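Side-chain contacts in beta-galactosidase (Bacillus circulans, PDB 4MAD), which probably hydrolyses terminal non-reducing beta-D-galactose residues of beta-D-galactosides, as a family 35 glycoside hydrolase: residues R32-A37 against E274-N279; G366-L371 against Q453-N458; E387-A392 against I396-T401. One frame throughout, in Å; residues are numbered along the deposited sequence.

Interaction 1: residues R32-A37 against E274-N279; sequences RLLSGA and EILKQN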
ATOM      1  N   ARG A  32      28.732 -10.110  -2.444  1.00 22.17           N
ATOM      2  CA  ARG A  32      27.743 -10.231  -1.406  1.00 20.43           C
ATOM      3  C   ARG A  32      26.670  -9.211  -1.767  1.00 18.30           C
ATOM      4  O   ARG A  32      26.973  -8.102  -1.950  1.00 21.24           O
ATOM      5  CB  ARG A  32      28.327  -9.901  -0.050  1.00 22.59           C
ATOM      6  CG  ARG A  32      27.419 -10.187   1.059  1.00 21.71           C
ATOM      7  CD  ARG A  32      27.711  -9.351   2.216  1.00 24.52           C
ATOM      8  NE  ARG A  32      28.972  -9.650   2.844  1.00 24.07           N
ATOM      9  CZ  ARG A  32      29.134 -10.421   3.911  1.00 32.86           C
ATOM     10  NH1 ARG A  32      28.124 -11.019   4.516  1.00 22.41           N
ATOM     11  NH2 ARG A  32      30.342 -10.569   4.395  1.00 34.95           N
ATOM     12  N   LEU A  33      25.421  -9.617  -1.888  1.00 18.52           N
ATOM     13  CA  LEU A  33      24.378  -8.662  -2.197  1.00 16.21           C
ATOM     14  C   LEU A  33      23.979  -7.943  -0.942  1.00 19.20           C
ATOM     15  O   LEU A  33      23.562  -8.544   0.033  1.00 17.16           O
ATOM     16  CB  LEU A  33      23.180  -9.319  -2.871  1.00 17.97           C
ATOM     17  CG  LEU A  33      23.564 -10.047  -4.139  1.00 19.74           C
ATOM     18  CD1 LEU A  33      22.556 -10.964  -4.599  1.00 22.89           C
ATOM     19  CD2 LEU A  33      23.899  -9.104  -5.214  1.00 19.62           C
ATOM     20  N   LEU A  34      24.126  -6.641  -1.004  1.00 18.96           N
ATOM     21  CA  LEU A  34      23.654  -5.795   0.022  1.00 18.88           C
ATOM     22  C   LEU A  34      22.598  -4.957  -0.657  1.00 19.22           C
ATOM     23  O   LEU A  34      22.962  -4.036  -1.329  1.00 19.43           O
ATOM     24  CB  LEU A  34      24.777  -4.898   0.510  1.00 16.32           C
ATOM     25  CG  LEU A  34      25.896  -5.597   1.270  1.00 20.49           C
ATOM     26  CD1 LEU A  34      26.923  -4.635   1.669  1.00 16.20           C
ATOM     27  CD2 LEU A  34      25.359  -6.262   2.453  1.00 17.80           C
ATOM     28  N   SER A  35      21.334  -5.247  -0.389  1.00 17.06           N
ATOM     29  CA  SER A  35      20.223  -4.649  -1.076  1.00 17.93           C
ATOM     30  C   SER A  35      19.298  -3.896  -0.154  1.00 17.21           C
ATOM     31  O   SER A  35      19.129  -4.220   0.977  1.00 15.20           O
ATOM     32  CB  SER A  35      19.462  -5.718  -1.878  1.00 15.45           C
ATOM     33  OG  SER A  35      18.258  -5.292  -2.402  1.00 21.65           O
ATOM     34  N   GLY A  36      18.697  -2.880  -0.718  1.00 17.74           N
ATOM     35  CA  GLY A  36      17.763  -2.079   0.004  1.00 16.66           C
ATOM     36  C   GLY A  36      16.435  -2.057  -0.707  1.00 15.35           C
ATOM     37  O   GLY A  36      16.363  -1.835  -1.833  1.00 14.67           O
ATOM     38  N   ALA A  37      15.380  -2.319   0.028  1.00 14.21           N
ATOM     39  CA  ALA A  37      14.045  -2.206  -0.550  1.00 16.41           C
ATOM     40  C   ALA A  37      13.543  -0.762  -0.656  1.00 14.32           C
ATOM     41  O   ALA A  37      13.553  -0.031   0.289  1.00 14.01           O
ATOM     42  CB  ALA A  37      13.082  -3.013   0.214  1.00 17.01           C
ATOM     43  N   GLU A 274      24.832 -10.570  12.697  1.00 18.56           N
ATOM     44  CA  GLU A 274      24.564 -11.984  12.752  1.00 18.70           C
ATOM     45  C   GLU A 274      24.459 -12.485  11.332  1.00 17.77           C
ATOM     46  O   GLU A 274      24.879 -13.535  11.039  1.00 18.52           O
ATOM     47  CB  GLU A 274      23.279 -12.272  13.527  1.00 20.55           C
ATOM     48  CG  GLU A 274      23.226 -13.575  14.216  1.00 28.07           C
ATOM     49  CD  GLU A 274      21.831 -13.937  14.795  1.00 34.40           C
ATOM     50  OE1 GLU A 274      20.911 -13.114  14.751  1.00 33.49           O
ATOM     51  OE2 GLU A 274      21.694 -15.059  15.267  1.00 28.24           O
ATOM     52  N   ILE A 275      23.810 -11.725  10.497  1.00 13.82           N
ATOM     53  CA  ILE A 275      23.639 -12.130   9.137  1.00 15.45           C
ATOM     54  C   ILE A 275      24.959 -12.142   8.398  1.00 15.09           C
ATOM     55  O   ILE A 275      25.269 -13.065   7.736  1.00 17.00           O
ATOM     56  CB  ILE A 275      22.696 -11.186   8.390  1.00 13.29           C
ATOM     57  CG1 ILE A 275      21.286 -11.336   8.934  1.00 15.11           C
ATOM     58  CG2 ILE A 275      22.758 -11.414   6.923  1.00 15.00           C
ATOM     59  CD1 ILE A 275      20.279 -10.414   8.361  1.00 14.64           C
ATOM     60  N   LEU A 276      25.680 -11.058   8.511  1.00 14.33           N
ATOM     61  CA  LEU A 276      26.874 -10.847   7.718  1.00 14.41           C
ATOM     62  C   LEU A 276      28.002 -11.843   8.057  1.00 15.66           C
ATOM     63  O   LEU A 276      28.733 -12.250   7.206  1.00 18.13           O
ATOM     64  CB  LEU A 276      27.312  -9.388   7.800  1.00 14.56           C
ATOM     65  CG  LEU A 276      26.329  -8.327   7.332  1.00 12.89           C
ATOM     66  CD1 LEU A 276      26.865  -6.953   7.559  1.00 16.63           C
ATOM     67  CD2 LEU A 276      26.090  -8.541   5.884  1.00 16.36           C
ATOM     68  N   LYS A 277      28.109 -12.166   9.328  1.00 15.39           N
ATOM     69  CA  LYS A 277      29.156 -13.042   9.858  1.00 17.80           C
ATOM     70  C   LYS A 277      28.994 -14.452   9.302  1.00 16.99           C
ATOM     71  O   LYS A 277      29.886 -15.193   9.279  1.00 18.69           O
ATOM     72  CB  LYS A 277      29.168 -13.045  11.377  1.00 16.58           C
ATOM     73  CG  LYS A 277      29.722 -11.778  12.034  1.00 17.87           C
ATOM     74  CD  LYS A 277      30.366 -12.094  13.374  1.00 28.86           C
ATOM     75  CE  LYS A 277      30.886 -10.894  14.124  1.00 29.88           C
ATOM     76  NZ  LYS A 277      29.796  -9.995  14.461  1.00 30.78           N
ATOM     77  N   GLN A 278      27.804 -14.772   8.859  1.00 17.87           N
ATOM     78  CA  GLN A 278      27.482 -16.078   8.282  1.00 18.43           C
ATOM     79  C   GLN A 278      27.660 -16.047   6.779  1.00 18.16           C
ATOM     80  O   GLN A 278      27.257 -16.924   6.105  1.00 17.57           O
ATOM     81  CB  GLN A 278      26.074 -16.554   8.615  1.00 17.80           C
ATOM     82  CG  GLN A 278      25.870 -16.908   9.994  1.00 20.49           C
ATOM     83  CD  GLN A 278      24.440 -17.280  10.280  1.00 19.96           C
ATOM     84  OE1 GLN A 278      23.671 -16.441  10.623  1.00 24.27           O
ATOM     85  NE2 GLN A 278      24.095 -18.498  10.086  1.00 16.81           N
ATOM     86  N   ASN A 279      28.280 -14.994   6.308  1.00 16.29           N
ATOM     87  CA  ASN A 279      28.452 -14.765   4.905  1.00 16.92           C
ATOM     88  C   ASN A 279      27.098 -14.613   4.219  1.00 17.12           C
ATOM     89  O   ASN A 279      26.917 -14.998   3.103  1.00 17.88           O
ATOM     90  CB  ASN A 279      29.228 -15.874   4.242  1.00 18.38           C
ATOM     91  CG  ASN A 279      29.910 -15.411   3.004  1.00 24.68           C
ATOM     92  OD1 ASN A 279      30.021 -14.265   2.786  1.00 23.43           O
ATOM     93  ND2 ASN A 279      30.361 -16.323   2.187  1.00 27.95           N
TER
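Arg32 reaches across to the carbonyl of Leu276, joining the lead-in to strand 34-38, the first of the (beta/alpha)8 barrel, to the Schellman motif that ends helix 265-276. Beyond that motif the chain enters strand 281-284, the eighth, which pairs with the first, so the contact sits where the barrel closes.

The polar part is one charged hydrogen bond. Arg32 NH1 donates to Leu276 O at 3.0 Å, nearly straight at 164°, with the oxygen close to the guanidinium plane and the donor on a lone pair in the carbonyl plane. The same oxygen accepts the turn bond from Asn279 N at 2.9 Å, so two donors grip it. Arg32 NH1 is also hydrogen-bonded to Gly280 O. A positive group on carbonyls at the end of a helix is likely to be favoured by the helix dipole. The Arg32 chain leaves with CG anti to its own nitrogen and then bends at chi3 (-68°), which turns the guanidinium edge to the oxygen.

Asn279, the C-prime residue with positive phi, adds a looser polar neighbour. Its OD1 lies over one face of the guanidinium, offset toward the rim and 4.0 Å from Arg32 NH2, and the amide and guanidinium planes stand 80° apart.

The apolar part belongs to Leu276, whose side chain crosses that of Arg32 at about a right angle. Leu276 CD2 comes within 3.5 Å of Arg32 NH1 and 4.1 Å of Arg32 CD, lying beside both the charged end and the aliphatic chain. Tyr339 and Val335 of helix 327-339 also pack on Leu276. At the start of the strand, Leu34 meets Leu276 methyl to methyl, CD2 to CD2, at 4.2 Å.

Interaction 2: residues G366-L371 against Q453-N458; sequences GLLDSL and QIIVEN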
ATOM      1  N   GLY A 366     -21.346  19.569   1.479  1.00 20.75           N
ATOM      2  CA  GLY A 366     -21.795  18.289   1.970  1.00 18.90           C
ATOM      3  C   GLY A 366     -21.733  17.201   0.936  1.00 20.10           C
ATOM      4  O   GLY A 366     -22.213  17.350  -0.141  1.00 20.96           O
ATOM      5  N   LEU A 367     -21.166  16.079   1.313  1.00 19.41           N
ATOM      6  CA  LEU A 367     -20.980  14.988   0.406  1.00 18.34           C
ATOM      7  C   LEU A 367     -22.331  14.471  -0.132  1.00 18.10           C
ATOM      8  O   LEU A 367     -22.498  14.318  -1.274  1.00 18.03           O
ATOM      9  CB  LEU A 367     -20.277  13.865   1.133  1.00 16.40           C
ATOM     10  CG  LEU A 367     -19.927  12.638   0.344  1.00 21.38           C
ATOM     11  CD1 LEU A 367     -18.838  11.839   0.983  1.00 26.91           C
ATOM     12  CD2 LEU A 367     -21.042  11.804   0.189  1.00 26.92           C
ATOM     13  N   LEU A 368     -23.286  14.285   0.748  1.00 18.61           N
ATOM     14  CA  LEU A 368     -24.607  13.858   0.389  1.00 17.74           C
ATOM     15  C   LEU A 368     -25.378  14.868  -0.481  1.00 21.18           C
ATOM     16  O   LEU A 368     -26.383  14.562  -1.073  1.00 20.84           O
ATOM     17  CB  LEU A 368     -25.388  13.515   1.638  1.00 19.54           C
ATOM     18  CG  LEU A 368     -24.964  12.233   2.316  1.00 16.58           C
ATOM     19  CD1 LEU A 368     -25.753  11.982   3.531  1.00 18.52           C
ATOM     20  CD2 LEU A 368     -25.036  11.093   1.420  1.00 19.22           C
ATOM     21  N   ASP A 369     -24.906  16.089  -0.447  1.00 21.80           N
ATOM     22  CA  ASP A 369     -25.419  17.160  -1.248  1.00 24.64           C
ATOM     23  C   ASP A 369     -24.650  17.331  -2.534  1.00 24.74           C
ATOM     24  O   ASP A 369     -24.958  18.197  -3.300  1.00 25.46           O
ATOM     25  CB  ASP A 369     -25.388  18.464  -0.478  1.00 25.08           C
ATOM     26  CG  ASP A 369     -26.264  18.435   0.735  1.00 33.35           C
ATOM     27  OD1 ASP A 369     -27.352  17.901   0.658  1.00 32.22           O
ATOM     28  OD2 ASP A 369     -25.856  18.938   1.761  1.00 37.31           O
ATOM     29  N   SER A 370     -23.631  16.535  -2.743  1.00 21.07           N
ATOM     30  CA  SER A 370     -22.828  16.607  -3.942  1.00 19.69           C
ATOM     31  C   SER A 370     -22.848  15.390  -4.874  1.00 20.98           C
ATOM     32  O   SER A 370     -22.026  15.255  -5.711  1.00 19.35           O
ATOM     33  CB  SER A 370     -21.394  16.953  -3.531  1.00 21.73           C
ATOM     34  OG  SER A 370     -21.389  18.111  -2.754  1.00 21.73           O
ATOM     35  N   LEU A 371     -23.799  14.488  -4.715  1.00 20.17           N
ATOM     36  CA  LEU A 371     -23.614  13.193  -5.311  1.00 18.36           C
ATOM     37  C   LEU A 371     -23.421  13.161  -6.842  1.00 19.42           C
ATOM     38  O   LEU A 371     -22.524  12.555  -7.316  1.00 18.67           O
ATOM     39  CB  LEU A 371     -24.719  12.245  -4.851  1.00 19.72           C
ATOM     40  CG  LEU A 371     -24.709  11.984  -3.351  1.00 18.73           C
ATOM     41  CD1 LEU A 371     -25.887  11.247  -2.883  1.00 22.93           C
ATOM     42  CD2 LEU A 371     -23.481  11.304  -2.877  1.00 23.63           C
ATOM     43  N   GLN A 453     -29.715   5.871   3.789  1.00 15.46           N
ATOM     44  CA  GLN A 453     -28.456   6.104   3.133  1.00 15.01           C
ATOM     45  C   GLN A 453     -27.321   5.550   3.995  1.00 13.62           C
ATOM     46  O   GLN A 453     -27.313   5.721   5.137  1.00 16.27           O
ATOM     47  CB  GLN A 453     -28.234   7.597   2.905  1.00 15.81           C
ATOM     48  CG  GLN A 453     -29.219   8.227   1.976  1.00 21.20           C
ATOM     49  CD  GLN A 453     -29.069   9.712   1.874  1.00 20.51           C
ATOM     50  OE1 GLN A 453     -29.246  10.392   2.807  1.00 19.11           O
ATOM     51  NE2 GLN A 453     -28.739  10.185   0.703  1.00 20.21           N
ATOM     52  N   ILE A 454     -26.418   4.827   3.392  1.00 15.39           N
ATOM     53  CA  ILE A 454     -25.269   4.326   4.110  1.00 17.15           C
ATOM     54  C   ILE A 454     -24.020   4.709   3.321  1.00 15.23           C
ATOM     55  O   ILE A 454     -23.904   4.360   2.218  1.00 15.54           O
ATOM     56  CB  ILE A 454     -25.341   2.832   4.254  1.00 15.89           C
ATOM     57  CG1 ILE A 454     -26.649   2.448   4.927  1.00 17.09           C
ATOM     58  CG2 ILE A 454     -24.225   2.318   5.058  1.00 15.76           C
ATOM     59  CD1 ILE A 454     -26.835   0.980   5.246  1.00 21.74           C
ATOM     60  N   ILE A 455     -23.133   5.437   3.968  1.00 15.83           N
ATOM     61  CA  ILE A 455     -21.872   5.828   3.379  1.00 16.08           C
ATOM     62  C   ILE A 455     -20.777   4.887   3.833  1.00 15.06           C
ATOM     63  O   ILE A 455     -20.379   4.930   4.945  1.00 18.26           O
ATOM     64  CB  ILE A 455     -21.413   7.281   3.767  1.00 13.61           C
ATOM     65  CG1 ILE A 455     -22.553   8.260   3.569  1.00 17.17           C
ATOM     66  CG2 ILE A 455     -20.245   7.680   2.925  1.00 18.22           C
ATOM     67  CD1 ILE A 455     -22.246   9.650   3.909  1.00 17.70           C
ATOM     68  N   VAL A 456     -20.269   4.097   2.917  1.00 15.06           N
ATOM     69  CA  VAL A 456     -19.358   3.051   3.250  1.00 15.18           C
ATOM     70  C   VAL A 456     -17.933   3.402   2.809  1.00 15.78           C
ATOM     71  O   VAL A 456     -17.755   3.896   1.736  1.00 16.77           O
ATOM     72  CB  VAL A 456     -19.771   1.702   2.668  1.00 15.40           C
ATOM     73  CG1 VAL A 456     -18.785   0.664   3.078  1.00 15.20           C
ATOM     74  CG2 VAL A 456     -21.135   1.339   3.100  1.00 18.97           C
ATOM     75  N   GLU A 457     -16.973   3.134   3.683  1.00 14.81           N
ATOM     76  CA  GLU A 457     -15.598   3.323   3.374  1.00 17.79           C
ATOM     77  C   GLU A 457     -14.903   1.974   3.207  1.00 14.11           C
ATOM     78  O   GLU A 457     -14.976   1.165   4.053  1.00 13.25           O
ATOM     79  CB  GLU A 457     -14.863   4.104   4.450  1.00 16.31           C
ATOM     80  CG  GLU A 457     -13.490   4.501   4.047  1.00 17.40           C
ATOM     81  CD  GLU A 457     -12.719   5.292   5.131  1.00 23.59           C
ATOM     82  OE1 GLU A 457     -13.246   5.496   6.203  1.00 22.68           O
ATOM     83  OE2 GLU A 457     -11.596   5.690   4.882  1.00 21.60           O
ATOM     84  N   ASN A 458     -14.209   1.811   2.084  1.00 14.26           N
ATOM     85  CA  ASN A 458     -13.268   0.738   1.856  1.00 15.82           C
ATOM     86  C   ASN A 458     -11.999   1.263   2.501  1.00 14.49           C
ATOM     87  O   ASN A 458     -11.381   2.122   1.966  1.00 13.56           O
ATOM     88  CB  ASN A 458     -12.950   0.571   0.356  1.00 14.01           C
ATOM     89  CG  ASN A 458     -11.722  -0.304   0.061  1.00 13.55           C
ATOM     90  OD1 ASN A 458     -11.021  -0.717   0.903  1.00 16.04           O
ATOM     91  ND2 ASN A 458     -11.444  -0.481  -1.189  1.00 19.95           N
TER
HETATM   92  O   HOH W   1     -28.573  12.913  -0.427  1.00 20.39           O
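Leu368 and Ile455 reach toward each other tip to tip, bringing the turn after strand 357-366 onto strand 449-457. The turn leaves an eight-stranded antiparallel sheet, whereas strand 449-457 belongs to a six-stranded one, so the contact is a junction between two beta sheets of this multidomain enzyme.

From CB, which points at the strand, the Leu368 side chain runs with CG anti to the carbonyl carbon (chi1 -72°), and this turns its branch toward the strand. CG is the first atom to touch, 4.1 Å from Ile455 CD1. There the chain forks. Leu368 CD2 settles between two partners, with Ile455 CD1 at 4.0 Å and the amide nitrogen NE2 of Gln453 at 3.9 Å. The other methyl, Leu368 CD1, lies 3.9 Å from Gln453 OE1, so the two branches rest against the two ends of one amide. With the isobutyl group cut back to an alanine, the Ile455 methyl and the Gln453 amide would probably lose their apolar neighbour, opening a gap between turn and strand. Leu367 adds a more distant methyl contact with Ile455, which also packs on Pro513.

The Gln453 amide is held from elsewhere too. Its NE2 is hydrogen-bonded to Glu399 OE2 on the adjoining strand, and it also donates to a water, which in turn donates to Leu368 O. The polar link between the segments therefore runs by way of this bridging water.

What keeps the turn in shape is internal. Gly366 O accepts from Asp369 N and, at 2.8 Å, from Ser370 OG; the two donors approach from opposite faces of the carbonyl plane, the hydroxyl oxygen standing 41° out of it.

Interaction 3: residues E387-A392 against I396-T401; sequences EKYGQA and IVYETT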
ATOM      1  N   GLU A 387     -16.939  -3.513  -5.982  1.00 16.00           N
ATOM      2  CA  GLU A 387     -16.259  -4.031  -7.143  1.00 16.72           C
ATOM      3  C   GLU A 387     -17.256  -4.331  -8.286  1.00 18.43           C
ATOM      4  O   GLU A 387     -16.920  -4.271  -9.442  1.00 16.39           O
ATOM      5  CB  GLU A 387     -15.481  -5.269  -6.783  1.00 18.20           C
ATOM      6  CG  GLU A 387     -14.435  -5.058  -5.756  1.00 18.94           C
ATOM      7  CD  GLU A 387     -14.904  -5.232  -4.338  1.00 22.62           C
ATOM      8  OE1 GLU A 387     -16.042  -5.588  -4.197  1.00 20.94           O
ATOM      9  OE2 GLU A 387     -14.133  -5.023  -3.399  1.00 19.61           O
ATOM     10  N   LYS A 388     -18.444  -4.710  -7.895  1.00 16.99           N
ATOM     11  CA  LYS A 388     -19.503  -5.055  -8.853  1.00 20.29           C
ATOM     12  C   LYS A 388     -20.049  -3.847  -9.590  1.00 20.50           C
ATOM     13  O   LYS A 388     -20.768  -3.992 -10.548  1.00 20.27           O
ATOM     14  CB  LYS A 388     -20.651  -5.825  -8.208  1.00 19.73           C
ATOM     15  CG  LYS A 388     -20.269  -7.142  -7.705  1.00 23.97           C
ATOM     16  CD  LYS A 388     -20.256  -8.168  -8.714  1.00 39.57           C
ATOM     17  CE  LYS A 388     -21.619  -8.467  -9.254  1.00 42.90           C
ATOM     18  NZ  LYS A 388     -21.591  -9.438 -10.393  1.00 46.98           N
ATOM     19  N   TYR A 389     -19.783  -2.678  -9.038  1.00 16.44           N
ATOM     20  CA  TYR A 389     -20.202  -1.443  -9.619  1.00 18.19           C
ATOM     21  C   TYR A 389     -19.017  -0.814 -10.376  1.00 16.48           C
ATOM     22  O   TYR A 389     -19.114   0.250 -10.807  1.00 18.88           O
ATOM     23  CB  TYR A 389     -20.774  -0.498  -8.585  1.00 15.95           C
ATOM     24  CG  TYR A 389     -21.977  -1.019  -7.831  1.00 14.82           C
ATOM     25  CD1 TYR A 389     -23.161  -1.275  -8.476  1.00 21.10           C
ATOM     26  CD2 TYR A 389     -21.936  -1.229  -6.501  1.00 15.63           C
ATOM     27  CE1 TYR A 389     -24.230  -1.734  -7.813  1.00 17.00           C
ATOM     28  CE2 TYR A 389     -23.015  -1.676  -5.834  1.00 16.68           C
ATOM     29  CZ  TYR A 389     -24.185  -1.933  -6.512  1.00 18.97           C
ATOM     30  OH  TYR A 389     -25.296  -2.409  -5.890  1.00 16.12           O
ATOM     31  N   GLY A 390     -17.945  -1.556 -10.519  1.00 16.69           N
ATOM     32  CA  GLY A 390     -16.747  -1.074 -11.152  1.00 17.16           C
ATOM     33  C   GLY A 390     -15.836  -0.179 -10.351  1.00 17.66           C
ATOM     34  O   GLY A 390     -15.111   0.564 -10.924  1.00 16.86           O
ATOM     35  N   GLN A 391     -15.884  -0.287  -9.035  1.00 15.89           N
ATOM     36  CA  GLN A 391     -15.142   0.607  -8.185  1.00 17.72           C
ATOM     37  C   GLN A 391     -14.055  -0.048  -7.332  1.00 18.71           C
ATOM     38  O   GLN A 391     -14.336  -0.883  -6.538  1.00 17.70           O
ATOM     39  CB  GLN A 391     -16.090   1.334  -7.227  1.00 15.71           C
ATOM     40  CG  GLN A 391     -15.382   2.373  -6.371  1.00 17.74           C
ATOM     41  CD  GLN A 391     -16.239   2.973  -5.303  1.00 17.94           C
ATOM     42  OE1 GLN A 391     -17.409   2.712  -5.238  1.00 18.20           O
ATOM     43  NE2 GLN A 391     -15.644   3.794  -4.466  1.00 16.69           N
ATOM     44  N   ALA A 392     -12.821   0.369  -7.522  1.00 16.17           N
ATOM     45  CA  ALA A 392     -11.717  -0.146  -6.741  1.00 17.31           C
ATOM     46  C   ALA A 392     -11.577   0.413  -5.358  1.00 18.35           C
ATOM     47  O   ALA A 392     -11.550  -0.286  -4.428  1.00 19.67           O
ATOM     48  CB  ALA A 392     -10.406   0.080  -7.491  1.00 13.55           C
ATOM     49  N   ILE A 396     -18.580   4.696  -0.987  1.00 15.62           N
ATOM     50  CA  ILE A 396     -19.733   4.421  -1.811  1.00 15.50           C
ATOM     51  C   ILE A 396     -20.980   4.645  -0.987  1.00 15.96           C
ATOM     52  O   ILE A 396     -21.041   4.278   0.119  1.00 14.54           O
ATOM     53  CB  ILE A 396     -19.671   3.013  -2.404  1.00 14.31           C
ATOM     54  CG1 ILE A 396     -20.902   2.714  -3.229  1.00 16.55           C
ATOM     55  CG2 ILE A 396     -19.545   2.022  -1.354  1.00 14.04           C
ATOM     56  CD1 ILE A 396     -20.766   1.578  -4.025  1.00 16.44           C
ATOM     57  N   VAL A 397     -21.944   5.292  -1.588  1.00 16.32           N
ATOM     58  CA  VAL A 397     -23.164   5.545  -0.912  1.00 16.54           C
ATOM     59  C   VAL A 397     -24.238   4.596  -1.459  1.00 17.32           C
ATOM     60  O   VAL A 397     -24.421   4.502  -2.615  1.00 18.23           O
ATOM     61  CB  VAL A 397     -23.674   6.966  -1.132  1.00 17.13           C
ATOM     62  CG1 VAL A 397     -24.956   7.167  -0.473  1.00 18.87           C
ATOM     63  CG2 VAL A 397     -22.709   7.955  -0.645  1.00 21.23           C
ATOM     64  N   TYR A 398     -24.921   3.936  -0.549  1.00 15.84           N
ATOM     65  CA  TYR A 398     -25.985   3.014  -0.856  1.00 17.07           C
ATOM     66  C   TYR A 398     -27.298   3.627  -0.322  1.00 17.88           C
ATOM     67  O   TYR A 398     -27.339   4.097   0.752  1.00 14.36           O
ATOM     68  CB  TYR A 398     -25.825   1.660  -0.170  1.00 16.35           C
ATOM     69  CG  TYR A 398     -24.680   0.762  -0.597  1.00 20.95           C
ATOM     70  CD1 TYR A 398     -24.865  -0.245  -1.524  1.00 17.89           C
ATOM     71  CD2 TYR A 398     -23.442   0.848  -0.015  1.00 18.10           C
ATOM     72  CE1 TYR A 398     -23.845  -1.069  -1.870  1.00 16.11           C
ATOM     73  CE2 TYR A 398     -22.465   0.023  -0.371  1.00 18.41           C
ATOM     74  CZ  TYR A 398     -22.657  -0.938  -1.305  1.00 16.33           C
ATOM     75  OH  TYR A 398     -21.682  -1.750  -1.651  1.00 18.58           O
ATOM     76  N   GLU A 399     -28.327   3.639  -1.149  1.00 17.13           N
ATOM     77  CA  GLU A 399     -29.521   4.380  -0.849  1.00 19.49           C
ATOM     78  C   GLU A 399     -30.785   3.580  -1.255  1.00 18.54           C
ATOM     79  O   GLU A 399     -30.830   3.025  -2.307  1.00 19.32           O
ATOM     80  CB  GLU A 399     -29.431   5.688  -1.604  1.00 21.34           C
ATOM     81  CG  GLU A 399     -30.576   6.579  -1.685  1.00 29.18           C
ATOM     82  CD  GLU A 399     -30.174   7.939  -2.316  1.00 36.88           C
ATOM     83  OE1 GLU A 399     -30.534   8.211  -3.452  1.00 36.16           O
ATOM     84  OE2 GLU A 399     -29.425   8.684  -1.696  1.00 34.32           O
ATOM     85  N   THR A 400     -31.771   3.534  -0.379  1.00 19.05           N
ATOM     86  CA  THR A 400     -33.017   2.847  -0.663  1.00 22.15           C
ATOM     87  C   THR A 400     -34.124   3.481   0.128  1.00 23.53           C
ATOM     88  O   THR A 400     -33.878   4.082   1.136  1.00 21.53           O
ATOM     89  CB  THR A 400     -32.971   1.356  -0.341  1.00 22.59           C
ATOM     90  OG1 THR A 400     -34.067   0.663  -0.949  1.00 22.85           O
ATOM     91  CG2 THR A 400     -33.012   1.154   1.113  1.00 23.02           C
ATOM     92  N   THR A 401     -35.349   3.294  -0.347  1.00 21.56           N
ATOM     93  CA  THR A 401     -36.510   3.777   0.337  1.00 21.74           C
ATOM     94  C   THR A 401     -37.303   2.656   0.993  1.00 21.41           C
ATOM     95  O   THR A 401     -37.665   1.732   0.384  1.00 25.83           O
ATOM     96  CB  THR A 401     -37.459   4.569  -0.583  1.00 26.62           C
ATOM     97  OG1 THR A 401     -36.743   5.561  -1.320  1.00 28.92           O
ATOM     98  CG2 THR A 401     -38.518   5.242   0.230  1.00 24.68           C
TER
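Ile396 packs against both Gln391 and Tyr389, and this is the close part of the contact. The 3-10 turn at 387-389 and the loop after it fold back on residues 396-401 of strand 395-403, a strand of the six-stranded antiparallel sheet. Gln391 runs out extended, CG anti to the backbone N (chi1 -176°), and brings OE1 to 3.6 Å from Ile396 CB and 3.7 Å from Ile396 CD1. On another side, Ile396 CD1 lies 3.9 Å from Tyr389 CD2, the two side chains crossing at about a right angle.

The packing relaxes toward Tyr398. Its CE1 stands 4.1 Å from Tyr389 CE2, and the rings approach obliquely. Polar anchors hold both from outside: Tyr389 OH is bonded to Ser380 OG and Leu384 N, and Tyr398 OH to Leu384 O. Around the bend of the turn, Lys388 and Gly390 are exposed to solvent, whereas all four touching residues are buried.

Gln391 NE2 is hydrogen-bonded to Tyr393 O and Phe395 O, and this fixes which way the amide faces. Its OE1 is consequently pressed against the isoleucine, a buried acceptor with no partner in the model. The contact is thus held by van der Waals packing, a carbonyl oxygen against an aliphatic side chain included, while the amide's polar bonds go elsewhere, probably at the cost of that unsatisfied oxygen.

Overall arrangement
Interaction 1 lies at the seam of the catalytic barrel, while interactions 2 and 3 lie in the beta-rich part of the chain, on the opposite side of its centre. Their centres are 50 Å and 48 Å from that of interaction 1, with nearest atoms about 24 Å and 25 Å away. Interactions 2 and 3 are neighbours, centres 10 Å apart, with interaction 3 nested along the chain inside the loop that interaction 2 closes. Strands 449-457 and 395-403 pair directly, by probable hydrogen bonds from Ile454 N to Tyr398 O and Val456 N to Ile396 O. All three lie away from the predicted catalytic residues Glu171 and Glu247.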